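Local atomic coordinates of transcriptional regulator (Streptococcus dysgalactiae, PDB entry 4YV9), a protein that acts as the Rgg2 receptor for SHP quorum-sensing pheromones and probably regulates transcription by binding DNA through its helix-turn-helix domain. Residues S31-S34 with R35-G39; T8-R11 with L12-K16. One frame throughout, in Å; residues are numbered along the deposited sequence.

Contact 1: residues S31-S34 with R35-G39; sequences SQIS and RFERG
Ile33 O accepts the backbone N-H of Glu37, with Glu37 N 2.9 Å away and an N-H...O angle of 161°. The same carbonyl is approached by the side chain of its partner: Glu37 CG lies 3.4 Å from Ile33 O. From there the glutamate runs extended alongside Ile33, both side chains pointing the same way, and its OE2 comes within 4.2 Å of Ile33 CG2. That carboxylate is buried, and its salt-bridge partner, Arg13, probably favours its charged form.

One residue on, Ser34 O accepts the N-H of Arg38, with Arg38 N 3.0 Å away. With CG beside its own backbone N and a bend at chi3 (-68°), Arg38 folds back along the helix. Its guanidinium therefore lies with one face over Ser34 O, offset toward the rim of the group, while NH1 reaches to 3.3 Å from Ser34 CB. At the edge of this flat group, in its plane, a water accepts from Arg38 NH2 at 3.1 Å; the water's link to Ser31 OG is long and weak. Ser31 O accepts from Arg35 N, and Arg35 CG comes to 3.3 Å from the same oxygen.

On the buried side, Phe36 CG is anti to the backbone N (chi1 172°), which carries the ring away from the preceding turn to pack against Ile43 and against Leu48 of helix 45-54. Ile33 fills the neighbouring position, against Ile20 and Leu23 of helix 20-23 and Leu51. Gly39 then leaves the helix with positive phi and bonds back into its last turn, closing it in a Schellman motif. The succession of helices 20-23 and 30-37 is that of a helix-turn-helix, in which helix 30-37 is probably the DNA-recognition helix.

Contact 2: residues T8-R11 with L12-K16; sequences TLRR and LRQGK. With SO4 (sulfate ion), chain M.
Thr8 and Leu12 make the apolar part of this helical contact. They lie side by side, with Thr8 CG2 3.8 Å from Leu12 CD1. The backbone bonds are those of a regular alpha helix: Leu12 N to Thr8 O is 2.9 Å, and Arg13 N to Leu9 O is 2.8 Å.

Among the polar side chains, extended Arg10 crosses Gln14, its guanidinium turned 81° from the amide plane. Gln14 OE1 sits at the guanidinium edge yet touches the aliphatic part, 3.6 Å from Arg10 CG. The other end of the amide faces a sulfate, probably from the crystallisation liquor. Gln14 NE2 and Arg13 NH2 both donate to sulfate O1, each at 2.7 Å, while Arg13 NH1 adds a bond to sulfate O3 at 3.0 Å. Arg13 thus presents the edge of its guanidinium to the anion, its chain bent at chi3 (62°).

Arg11 NH1 is hydrogen-bonded to Gln139 OE1 of the second subunit, and Lys16 NZ forms a salt bridge with its Glu144. Within the chain, helix 6-15 touches three helices: 59-66 through Thr8 and Leu12, with Thr8 OG1 bonding His66 and Arg11 bonding Thr65; 20-23 through Arg13; and 30-37 through Leu9 and Arg10.

How the contacts relate
Both contacts are single-helix arrangements within the N-terminal helix-turn-helix region, on the same side of the chain's centre. Contact 2, on helix 6-15, comes first along the chain; contact 1 follows on helix 30-37, after the short helix 20-23. Their centres are about 13 Å apart, and the helices meet directly: Phe36 CE2 is 3.6 Å from Leu9 CD2, and Glu37 OE2 is 2.8 Å from Arg13 NE. Hydrophobic packing and a buried ion pair together thus tie the probable recognition helix to the first helix. The latter also touches the second subunit, which places it in contact with both the probable recognition helix and the dimer partner.

Contact 1: residues S31-S34 with R35-G39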
loop_
_atom_site.group_PDB
_atom_site.type_symbol
_atom_site.label_atom_id
_atom_site.label_comp_id
_atom_site.label_asym_id
_atom_site.label_seq_id
_atom_site.Cartn_x
_atom_site.Cartn_y
_atom_site.Cartn_z
ATOM N N SER B 31 17.985 -27.518 -16.708
ATOM C CA SER B 31 19.098 -26.935 -17.456
ATOM C C SER B 31 18.801 -25.483 -17.838
ATOM O O SER B 31 19.656 -24.606 -17.712
ATOM C CB SER B 31 19.382 -27.781 -18.700
ATOM O OG SER B 31 20.432 -27.240 -19.469
ATOM N N GLN B 32 17.581 -25.224 -18.285
ATOM C CA GLN B 32 17.221 -23.883 -18.717
ATOM C C GLN B 32 17.147 -22.929 -17.543
ATOM O O GLN B 32 17.503 -21.748 -17.660
ATOM C CB GLN B 32 15.900 -23.909 -19.479
ATOM C CG GLN B 32 16.074 -24.467 -20.901
ATOM C CD GLN B 32 14.763 -24.639 -21.617
ATOM O OE1 GLN B 32 13.769 -25.040 -21.020
ATOM N NE2 GLN B 32 14.746 -24.326 -22.907
ATOM N N ILE B 33 16.703 -23.452 -16.409
ATOM C CA ILE B 33 16.659 -22.684 -15.183
ATOM C C ILE B 33 18.067 -22.365 -14.673
ATOM O O ILE B 33 18.358 -21.205 -14.330
ATOM C CB ILE B 33 15.842 -23.426 -14.106
ATOM C CG1 ILE B 33 14.382 -23.530 -14.570
ATOM C CG2 ILE B 33 15.912 -22.692 -12.768
ATOM C CD1 ILE B 33 13.474 -24.334 -13.650
ATOM N N SER B 34 18.933 -23.373 -14.617
ATOM C CA SER B 34 20.327 -23.160 -14.224
ATOM C C SER B 34 21.030 -22.172 -15.136
ATOM O O SER B 34 21.754 -21.286 -14.660
ATOM C CB SER B 34 21.118 -24.474 -14.224
ATOM O OG SER B 34 20.811 -25.256 -13.082
ATOM N N ARG B 35 20.849 -22.332 -16.445
ATOM C CA ARG B 35 21.534 -21.452 -17.383
ATOM C C ARG B 35 21.028 -20.019 -17.187
ATOM O O ARG B 35 21.804 -19.074 -17.268
ATOM C CB ARG B 35 21.364 -21.927 -18.827
ATOM C CG ARG B 35 22.273 -23.125 -19.146
ATOM C CD ARG B 35 22.313 -23.517 -20.626
ATOM N NE ARG B 35 22.771 -22.435 -21.500
ATOM C CZ ARG B 35 24.002 -22.315 -22.005
ATOM N NH1 ARG B 35 24.948 -23.210 -21.737
ATOM N NH2 ARG B 35 24.286 -21.289 -22.793
ATOM N N PHE B 36 19.743 -19.872 -16.884
ATOM C CA PHE B 36 19.200 -18.551 -16.565
ATOM C C PHE B 36 19.795 -17.961 -15.282
ATOM O O PHE B 36 20.180 -16.788 -15.252
ATOM C CB PHE B 36 17.676 -18.596 -16.436
ATOM C CG PHE B 36 17.088 -17.311 -15.932
ATOM C CD1 PHE B 36 17.360 -16.112 -16.583
ATOM C CD2 PHE B 36 16.291 -17.293 -14.803
ATOM C CE1 PHE B 36 16.833 -14.912 -16.110
ATOM C CE2 PHE B 36 15.755 -16.101 -14.326
ATOM C CZ PHE B 36 16.023 -14.913 -14.978
ATOM N N GLU B 37 19.856 -18.751 -14.215
ATOM C CA GLU B 37 20.396 -18.240 -12.955
ATOM C C GLU B 37 21.848 -17.813 -13.106
ATOM O O GLU B 37 22.293 -16.865 -12.464
ATOM C CB GLU B 37 20.278 -19.277 -11.851
ATOM C CG GLU B 37 18.851 -19.535 -11.448
ATOM C CD GLU B 37 18.742 -20.433 -10.237
ATOM O OE1 GLU B 37 19.750 -21.079 -9.883
ATOM O OE2 GLU B 37 17.637 -20.508 -9.654
ATOM N N ARG B 38 22.576 -18.521 -13.964
ATOM C CA ARG B 38 23.984 -18.216 -14.196
ATOM C C ARG B 38 24.201 -17.097 -15.224
ATOM O O ARG B 38 25.327 -16.641 -15.421
ATOM C CB ARG B 38 24.723 -19.483 -14.634
ATOM C CG ARG B 38 24.848 -20.528 -13.534
ATOM C CD ARG B 38 25.959 -21.516 -13.838
ATOM N NE ARG B 38 25.633 -22.345 -14.990
ATOM C CZ ARG B 38 24.848 -23.414 -14.925
ATOM N NH1 ARG B 38 24.323 -23.769 -13.759
ATOM N NH2 ARG B 38 24.591 -24.129 -16.015
ATOM N N GLY B 39 23.130 -16.661 -15.878
ATOM C CA GLY B 39 23.225 -15.595 -16.862
ATOM C C GLY B 39 23.756 -16.031 -18.218
ATOM O O GLY B 39 24.133 -15.193 -19.041
HETATM O O HOH W 1 22.994 -26.350 -17.369
#

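Contact 2: residues T8-R11 with L12-K16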
loop_
_atom_site.group_PDB
_atom_site.type_symbol
_atom_site.label_atom_id
_atom_site.label_comp_id
_atom_site.label_asym_id
_atom_site.label_seq_id
_atom_site.Cartn_x
_atom_site.Cartn_y
_atom_site.Cartn_z
ATOM N N THR B 8 19.181 -12.949 -9.009
ATOM C CA THR B 8 18.189 -12.673 -7.988
ATOM C C THR B 8 17.249 -13.865 -7.823
ATOM O O THR B 8 16.924 -14.255 -6.705
ATOM C CB THR B 8 17.403 -11.412 -8.318
ATOM O OG1 THR B 8 18.320 -10.313 -8.444
ATOM C CG2 THR B 8 16.398 -11.121 -7.217
ATOM N N LEU B 9 16.821 -14.461 -8.932
ATOM C CA LEU B 9 16.037 -15.695 -8.852
ATOM C C LEU B 9 16.750 -16.773 -8.031
ATOM O O LEU B 9 16.165 -17.395 -7.140
ATOM C CB LEU B 9 15.735 -16.252 -10.249
ATOM C CG LEU B 9 14.997 -17.595 -10.172
ATOM C CD1 LEU B 9 13.638 -17.400 -9.502
ATOM C CD2 LEU B 9 14.834 -18.241 -11.541
ATOM N N ARG B 10 18.016 -16.998 -8.346
ATOM C CA ARG B 10 18.826 -17.971 -7.622
ATOM C C ARG B 10 18.826 -17.695 -6.126
ATOM O O ARG B 10 18.632 -18.601 -5.326
ATOM C CB ARG B 10 20.261 -17.962 -8.151
ATOM C CG ARG B 10 21.237 -18.830 -7.372
ATOM C CD ARG B 10 22.639 -18.711 -7.981
ATOM N NE ARG B 10 23.699 -19.017 -7.022
ATOM C CZ ARG B 10 25.000 -19.019 -7.313
ATOM N NH1 ARG B 10 25.411 -18.730 -8.542
ATOM N NH2 ARG B 10 25.893 -19.307 -6.373
ATOM N N ARG B 11 19.073 -16.438 -5.763
ATOM C CA ARG B 11 19.122 -16.039 -4.365
ATOM C C ARG B 11 17.788 -16.277 -3.669
ATOM O O ARG B 11 17.733 -16.800 -2.562
ATOM C CB ARG B 11 19.509 -14.565 -4.245
ATOM C CG ARG B 11 19.583 -14.055 -2.812
ATOM C CD ARG B 11 20.141 -12.638 -2.744
ATOM N NE ARG B 11 19.286 -11.668 -3.424
ATOM C CZ ARG B 11 18.254 -11.052 -2.855
ATOM N NH1 ARG B 11 17.939 -11.304 -1.588
ATOM N NH2 ARG B 11 17.534 -10.184 -3.554
ATOM N N LEU B 12 16.707 -15.879 -4.314
ATOM C CA LEU B 12 15.397 -16.030 -3.690
ATOM C C LEU B 12 15.015 -17.510 -3.557
ATOM O O LEU B 12 14.502 -17.945 -2.526
ATOM C CB LEU B 12 14.352 -15.258 -4.488
ATOM C CG LEU B 12 14.511 -13.740 -4.416
ATOM C CD1 LEU B 12 13.667 -13.069 -5.476
ATOM C CD2 LEU B 12 14.120 -13.230 -3.046
ATOM N N ARG B 13 15.299 -18.285 -4.596
ATOM C CA ARG B 13 15.012 -19.719 -4.594
ATOM C C ARG B 13 15.810 -20.499 -3.547
ATOM O O ARG B 13 15.240 -21.268 -2.777
ATOM C CB ARG B 13 15.287 -20.323 -5.973
ATOM C CG ARG B 13 15.216 -21.839 -5.967
ATOM C CD ARG B 13 15.744 -22.489 -7.262
ATOM N NE ARG B 13 17.156 -22.216 -7.536
ATOM C CZ ARG B 13 18.179 -22.872 -6.991
ATOM N NH1 ARG B 13 17.961 -23.852 -6.119
ATOM N NH2 ARG B 13 19.427 -22.546 -7.318
ATOM N N GLN B 14 17.129 -20.318 -3.538
ATOM C CA GLN B 14 17.957 -20.905 -2.490
ATOM C C GLN B 14 17.530 -20.400 -1.116
ATOM O O GLN B 14 17.549 -21.145 -0.137
ATOM C CB GLN B 14 19.436 -20.601 -2.734
ATOM C CG GLN B 14 19.975 -21.257 -4.011
ATOM C CD GLN B 14 21.425 -20.904 -4.283
ATOM O OE1 GLN B 14 21.887 -19.829 -3.926
ATOM N NE2 GLN B 14 22.150 -21.818 -4.914
ATOM N N GLY B 15 17.132 -19.137 -1.054
ATOM C CA GLY B 15 16.692 -18.539 0.191
ATOM C C GLY B 15 15.454 -19.211 0.768
ATOM O O GLY B 15 15.215 -19.150 1.979
ATOM N N LYS B 16 14.671 -19.854 -0.095
ATOM C CA LYS B 16 13.496 -20.610 0.334
ATOM C C LYS B 16 13.764 -22.108 0.426
ATOM O O LYS B 16 12.841 -22.895 0.641
ATOM C CB LYS B 16 12.326 -20.352 -0.614
ATOM C CG LYS B 16 11.763 -18.948 -0.474
ATOM C CD LYS B 16 10.527 -18.755 -1.321
ATOM C CE LYS B 16 9.991 -17.364 -1.133
ATOM N NZ LYS B 16 8.516 -17.274 -0.963
HETATM S S SO4 M . 21.128 -25.180 -5.065
HETATM O O1 SO4 M . 21.171 -24.085 -6.029
HETATM O O2 SO4 M . 21.219 -24.662 -3.700
HETATM O O3 SO4 M . 19.869 -25.915 -5.201
HETATM O O4 SO4 M . 22.249 -26.079 -5.318
#